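Long-range contacts in endoglucanase A (Clostridium acetobutylicum, PDB 3IK2), which probably hydrolyses internal beta-1,4-glucosidic bonds of cellulose and related glucans: residues N426-A431 with M446-T451; I454-N459 with Y497-L502. One frame throughout, in Å; residues are numbered along the deposited sequence.

The chain starts in strand 2-15 of a mostly antiparallel sheet, runs through the eight-stranded parallel barrel, and comes back to that sheet for its C-terminal part, where both contacts lie. Contact 1 closes first: strand 427-433 turns back as strand 440-447, a hairpin. Contact 2 opens afterwards, pairing strand 454-461 with strand 494-499 across a longer excursion that includes strands 468-475 and 481-484. The two loops follow in series, neither nested nor crossed. Their centres are about 8 Å apart, and Asn447 ND2 probably donates to Ile499 O and Pro500 O. Contact 1 borders helix 361-376 of the barrel; contact 2 forms an outer edge.

Contact 1: residues N426-A431 with M446-T451; sequences NSSTYA and MNKNYT
The open end of a beta hairpin, strands 427-433 and 440-447, brings Ser428 and Met446 together as an antiparallel hydrogen-bonded pair. Met446 N gives the straighter bond, to Ser428 O at 3.0 Å, and Ser428 N answers to Met446 O. Beyond the non-hydrogen-bonded pair Ser427-Asn447, Lys448 N reaches Asn426 O at 2.7 Å, so the pairing runs on past the last strand residue. On the face carrying Ser428, Met446 bends at chi3 (-112°), which lays CE against Ser428 CB and, in plane, at the edge of the Tyr430 ring, 3.8 Å from CE2. A flexible thioether can fill such a corner between a small hydroxyl residue and a ring. This face of the hairpin packs on helix 361-376, joining the beta domain to the TIM-like barrel, and both Ser428 OG and Tyr430 OH bond to Asp369 of that helix. The chain of Lys448, bent at chi3, crosses beside the neighbouring strand, with CE 3.4 Å from Ser427 O. Its NZ, held by Ile424 O and Gln305, also donates to a water that in turn donates to Ser428 OG at 2.8 Å. At the loop end the amides of Asn426 and Asn449 are neighbours, their planes 41° apart: Asn449 ND2 donates to Asn426 OD1 at 2.8 Å, in its own amide plane but from above the acceptor's carbonyl plane. Asparagine suits the turn that follows, since Asn447 OD1 accepts from Asn449 N (2.9 Å) while its ND2 bonds to Asp452 O, and Asn449 OD1 accepts from Thr451 N: two successive Asx turns.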
loop_
_atom_site.group_PDB
_atom_site.type_symbol
_atom_site.label_atom_id
_atom_site.label_comp_id
_atom_site.label_asym_id
_atom_site.label_seq_id
_atom_site.Cartn_x
_atom_site.Cartn_y
_atom_site.Cartn_z
ATOM N N ASN A 426 4.002 -1.552 24.876
ATOM C CA ASN A 426 5.072 -0.571 24.971
ATOM C C ASN A 426 6.158 -0.740 23.950
ATOM O O ASN A 426 6.905 0.193 23.666
ATOM C CB ASN A 426 5.606 -0.496 26.397
ATOM C CG ASN A 426 4.608 0.168 27.320
ATOM O OD1 ASN A 426 4.308 1.360 27.157
ATOM N ND2 ASN A 426 4.028 -0.609 28.243
ATOM N N SER A 427 6.195 -1.918 23.344
ATOM C CA SER A 427 7.192 -2.185 22.320
ATOM C C SER A 427 6.621 -2.858 21.079
ATOM O O SER A 427 5.528 -3.466 21.124
ATOM C CB SER A 427 8.314 -3.030 22.922
ATOM O OG SER A 427 7.950 -4.388 22.979
ATOM N N SER A 428 7.351 -2.712 19.972
ATOM C CA SER A 428 7.227 -3.602 18.800
ATOM C C SER A 428 8.598 -4.146 18.457
ATOM O O SER A 428 9.564 -3.412 18.514
ATOM C CB SER A 428 6.644 -2.875 17.589
ATOM O OG SER A 428 5.268 -2.658 17.776
ATOM N N THR A 429 8.679 -5.435 18.133
ATOM C CA THR A 429 9.961 -6.091 17.787
ATOM C C THR A 429 9.774 -7.012 16.578
ATOM O O THR A 429 8.854 -7.831 16.549
ATOM C CB THR A 429 10.559 -6.949 18.959
ATOM O OG1 THR A 429 9.632 -7.997 19.320
ATOM C CG2 THR A 429 10.922 -6.062 20.192
ATOM N N TYR A 430 10.651 -6.848 15.589
ATOM C CA TYR A 430 10.668 -7.675 14.380
ATOM C C TYR A 430 12.094 -8.153 14.202
ATOM O O TYR A 430 13.023 -7.396 14.410
ATOM C CB TYR A 430 10.145 -6.875 13.132
ATOM C CG TYR A 430 8.738 -6.306 13.371
ATOM C CD1 TYR A 430 7.615 -7.119 13.267
ATOM C CD2 TYR A 430 8.545 -4.970 13.770
ATOM C CE1 TYR A 430 6.336 -6.627 13.535
ATOM C CE2 TYR A 430 7.278 -4.467 14.013
ATOM C CZ TYR A 430 6.183 -5.305 13.905
ATOM O OH TYR A 430 4.913 -4.829 14.149
ATOM N N ALA A 431 12.262 -9.418 13.861
ATOM C CA ALA A 431 13.586 -9.960 13.523
ATOM C C ALA A 431 13.545 -10.590 12.156
ATOM O O ALA A 431 12.526 -11.191 11.771
ATOM C CB ALA A 431 14.043 -10.982 14.580
ATOM N N MET A 446 11.256 -0.888 18.721
ATOM C CA MET A 446 10.702 0.438 19.016
ATOM C C MET A 446 10.148 0.463 20.443
ATOM O O MET A 446 9.480 -0.481 20.891
ATOM C CB MET A 446 9.534 0.834 18.090
ATOM C CG MET A 446 9.760 0.926 16.584
ATOM S SD MET A 446 8.175 0.521 15.753
ATOM C CE MET A 446 8.660 -1.046 15.008
ATOM N N ASN A 447 10.365 1.584 21.105
ATOM C CA ASN A 447 9.767 1.863 22.381
ATOM C C ASN A 447 8.634 2.876 22.142
ATOM O O ASN A 447 8.889 4.057 21.915
ATOM C CB ASN A 447 10.854 2.383 23.357
ATOM C CG ASN A 447 10.293 2.837 24.710
ATOM O OD1 ASN A 447 9.112 2.710 24.993
ATOM N ND2 ASN A 447 11.173 3.376 25.557
ATOM N N LYS A 448 7.391 2.397 22.169
ATOM C CA LYS A 448 6.216 3.255 21.953
ATOM C C LYS A 448 5.839 4.068 23.220
ATOM O O LYS A 448 4.946 4.916 23.175
ATOM C CB LYS A 448 4.982 2.451 21.438
ATOM C CG LYS A 448 5.202 1.543 20.199
ATOM C CD LYS A 448 3.951 0.714 19.800
ATOM C CE LYS A 448 3.865 -0.611 20.570
ATOM N NZ LYS A 448 2.632 -1.430 20.257
ATOM N N ASN A 449 6.517 3.811 24.334
ATOM C CA ASN A 449 6.224 4.528 25.560
ATOM C C ASN A 449 6.603 5.999 25.454
ATOM O O ASN A 449 7.657 6.368 24.902
ATOM C CB ASN A 449 6.844 3.876 26.818
ATOM C CG ASN A 449 6.157 4.340 28.100
ATOM O OD1 ASN A 449 6.423 5.434 28.618
ATOM N ND2 ASN A 449 5.247 3.521 28.598
ATOM N N TYR A 450 5.715 6.838 25.975
ATOM C CA TYR A 450 5.866 8.273 25.803
ATOM C C TYR A 450 6.915 8.860 26.734
ATOM O O TYR A 450 7.404 9.953 26.475
ATOM C CB TYR A 450 4.532 8.987 26.023
ATOM C CG TYR A 450 4.266 10.017 24.963
ATOM C CD1 TYR A 450 3.643 9.657 23.768
ATOM C CD2 TYR A 450 4.652 11.338 25.138
ATOM C CE1 TYR A 450 3.422 10.575 22.779
ATOM C CE2 TYR A 450 4.429 12.277 24.152
ATOM C CZ TYR A 450 3.810 11.883 22.974
ATOM O OH TYR A 450 3.568 12.815 21.980
ATOM N N THR A 451 7.238 8.158 27.829
ATOM C CA THR A 451 8.060 8.754 28.888
ATOM C C THR A 451 9.157 7.837 29.466
ATOM O O THR A 451 10.178 8.316 29.957
ATOM C CB THR A 451 7.147 9.268 30.058
ATOM O OG1 THR A 451 6.482 8.156 30.672
ATOM C CG2 THR A 451 6.099 10.235 29.534
HETATM O O HOH W 1 3.163 -3.905 19.135
#

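Contact 2: residues I454-N459 with Y497-L502; sequences INFNFN and YKIPAL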
loop_
_atom_site.group_PDB
_atom_site.type_symbol
_atom_site.label_atom_id
_atom_site.label_comp_id
_atom_site.label_asym_id
_atom_site.label_seq_id
_atom_site.Cartn_x
_atom_site.Cartn_y
_atom_site.Cartn_z
ATOM N N ILE A 454 13.074 1.498 28.034
ATOM C CA ILE A 454 12.937 0.067 28.167
ATOM C C ILE A 454 14.287 -0.621 28.096
ATOM O O ILE A 454 15.078 -0.397 27.168
ATOM C CB ILE A 454 11.996 -0.586 27.073
ATOM C CG1 ILE A 454 10.583 0.003 27.080
ATOM C CG2 ILE A 454 11.877 -2.089 27.342
ATOM C CD1 ILE A 454 9.688 -0.544 25.919
ATOM N N ASN A 455 14.529 -1.460 29.090
ATOM C CA ASN A 455 15.614 -2.425 29.051
ATOM C C ASN A 455 15.159 -3.668 28.335
ATOM O O ASN A 455 14.311 -4.409 28.821
ATOM C CB ASN A 455 16.084 -2.778 30.461
ATOM C CG ASN A 455 16.608 -1.559 31.204
ATOM O OD1 ASN A 455 17.519 -0.867 30.719
ATOM N ND2 ASN A 455 15.996 -1.252 32.361
ATOM N N PHE A 456 15.702 -3.876 27.148
ATOM C CA PHE A 456 15.319 -5.026 26.375
ATOM C C PHE A 456 16.335 -6.098 26.658
ATOM O O PHE A 456 17.527 -5.896 26.464
ATOM C CB PHE A 456 15.285 -4.712 24.877
ATOM C CG PHE A 456 14.104 -3.906 24.444
ATOM C CD1 PHE A 456 12.884 -4.537 24.148
ATOM C CD2 PHE A 456 14.210 -2.524 24.286
ATOM C CE1 PHE A 456 11.786 -3.803 23.726
ATOM C CE2 PHE A 456 13.104 -1.774 23.857
ATOM C CZ PHE A 456 11.898 -2.412 23.577
ATOM N N ASN A 457 15.836 -7.237 27.107
ATOM C CA ASN A 457 16.645 -8.415 27.337
ATOM C C ASN A 457 16.385 -9.390 26.194
ATOM O O ASN A 457 15.288 -9.911 26.067
ATOM C CB ASN A 457 16.286 -9.008 28.712
ATOM C CG ASN A 457 16.254 -7.946 29.806
ATOM O OD1 ASN A 457 17.206 -7.163 29.951
ATOM N ND2 ASN A 457 15.152 -7.884 30.563
ATOM N N PHE A 458 17.390 -9.596 25.341
ATOM C CA PHE A 458 17.232 -10.367 24.132
ATOM C C PHE A 458 17.736 -11.761 24.314
ATOM O O PHE A 458 18.861 -11.965 24.776
ATOM C CB PHE A 458 17.994 -9.742 22.942
ATOM C CG PHE A 458 17.446 -8.404 22.482
ATOM C CD1 PHE A 458 16.489 -8.341 21.473
ATOM C CD2 PHE A 458 17.908 -7.208 23.054
ATOM C CE1 PHE A 458 15.976 -7.099 21.046
ATOM C CE2 PHE A 458 17.414 -5.970 22.643
ATOM C CZ PHE A 458 16.427 -5.918 21.634
ATOM N N ASN A 459 16.929 -12.720 23.869
ATOM C CA ASN A 459 17.333 -14.117 23.855
ATOM C C ASN A 459 17.202 -14.658 22.454
ATOM O O ASN A 459 16.093 -14.946 21.999
ATOM C CB ASN A 459 16.452 -14.933 24.807
ATOM C CG ASN A 459 16.269 -14.252 26.147
ATOM O OD1 ASN A 459 17.146 -14.357 27.022
ATOM N ND2 ASN A 459 15.134 -13.517 26.314
ATOM N N TYR A 497 19.814 -4.286 25.637
ATOM C CA TYR A 497 19.893 -2.972 25.026
ATOM C C TYR A 497 18.769 -2.102 25.594
ATOM O O TYR A 497 17.577 -2.445 25.488
ATOM C CB TYR A 497 19.894 -3.010 23.477
ATOM C CG TYR A 497 20.623 -1.799 22.891
ATOM C CD1 TYR A 497 22.006 -1.772 22.822
ATOM C CD2 TYR A 497 19.921 -0.673 22.436
ATOM C CE1 TYR A 497 22.694 -0.656 22.306
ATOM C CE2 TYR A 497 20.587 0.455 21.925
ATOM C CZ TYR A 497 21.987 0.468 21.868
ATOM O OH TYR A 497 22.696 1.595 21.384
ATOM N N LYS A 498 19.186 -1.013 26.242
ATOM C CA LYS A 498 18.307 -0.007 26.797
ATOM C C LYS A 498 17.961 1.071 25.755
ATOM O O LYS A 498 18.839 1.705 25.183
ATOM C CB LYS A 498 18.928 0.640 28.033
ATOM C CG LYS A 498 18.038 1.663 28.711
ATOM C CD LYS A 498 18.712 2.179 30.004
ATOM C CE LYS A 498 17.708 2.919 30.895
ATOM N NZ LYS A 498 18.306 3.367 32.207
ATOM N N ILE A 499 16.664 1.261 25.535
ATOM C CA ILE A 499 16.165 2.187 24.529
ATOM C C ILE A 499 15.342 3.290 25.210
ATOM O O ILE A 499 14.364 2.990 25.906
ATOM C CB ILE A 499 15.329 1.398 23.482
ATOM C CG1 ILE A 499 16.274 0.490 22.686
ATOM C CG2 ILE A 499 14.620 2.307 22.516
ATOM C CD1 ILE A 499 15.595 -0.462 21.740
ATOM N N PRO A 500 15.712 4.571 25.009
ATOM C CA PRO A 500 14.865 5.605 25.618
ATOM C C PRO A 500 13.461 5.648 24.982
ATOM O O PRO A 500 13.216 4.991 23.968
ATOM C CB PRO A 500 15.646 6.916 25.342
ATOM C CG PRO A 500 17.061 6.474 25.013
ATOM C CD PRO A 500 16.852 5.151 24.282
ATOM N N ALA A 501 12.544 6.382 25.618
ATOM C CA ALA A 501 11.164 6.558 25.163
ATOM C C ALA A 501 11.110 7.058 23.724
ATOM O O ALA A 501 11.968 7.821 23.309
ATOM C CB ALA A 501 10.441 7.554 26.075
ATOM N N LEU A 502 10.079 6.650 22.985
ATOM C CA LEU A 502 9.823 7.199 21.650
ATOM C C LEU A 502 11.081 7.132 20.799
ATOM O O LEU A 502 11.578 8.140 20.311
ATOM C CB LEU A 502 9.259 8.627 21.699
ATOM C CG LEU A 502 7.995 8.854 22.547
ATOM C CD1 LEU A 502 7.696 10.359 22.700
ATOM C CD2 LEU A 502 6.769 8.070 22.008
#
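Phe456 and Ile499 cross obliquely on the buried face of two antiparallel strands, the methyl CD1 of Ile499 lying 3.5 Å from ring atom CE2 of Phe456. That methyl approaches the ring at a slant, whereas Ile499 CB and the carbonyl oxygen Tyr497 O sit at the ring's edge, near its plane. One face of the ring is taken by Ile454 from its own strand, whose CG2 stands 3.6 Å above the plane over the centre of the Phe456 ring. With its CG anti to the carbonyl carbon (chi1 -75°), Phe456 sets its ring with Ile454 over one face and Ile499 beside its rim, a flat side chain meeting one methyl broadside and another at a slant. Farther along, Phe458 meets Tyr497 obliquely as well: Tyr497 CB comes to the edge of the Phe458 ring, 4.0 Å from CE2. The tyrosine ring swings off from the neighbouring strand, and its OH bonds to Asp485 O. On the other face Asn455 and Lys498 run alongside each other in one direction. The extended lysine passes its CG and CD each 3.3 Å from Asn455 OD1, so methylenes rather than the ammonium line the amide oxygen; Asn455 ND2 turns to Asp2 of strand 2-15. Polar side chains, one short and one long, suit this more exposed side. Four backbone bonds hold the strands in step: Ile454 and Ile499 exchange two, the shorter being Ile499 N to Ile454 O at 2.8 Å, while Phe456 and Tyr497 exchange two more. Strand 494-499 is outermost in the sheet within this chain, so the alternation of apolar Ile454, Phe456, Phe458 and Ile499 with polar Asn455 and Lys498 is that of an amphipathic edge pair in a beta sandwich-like domain.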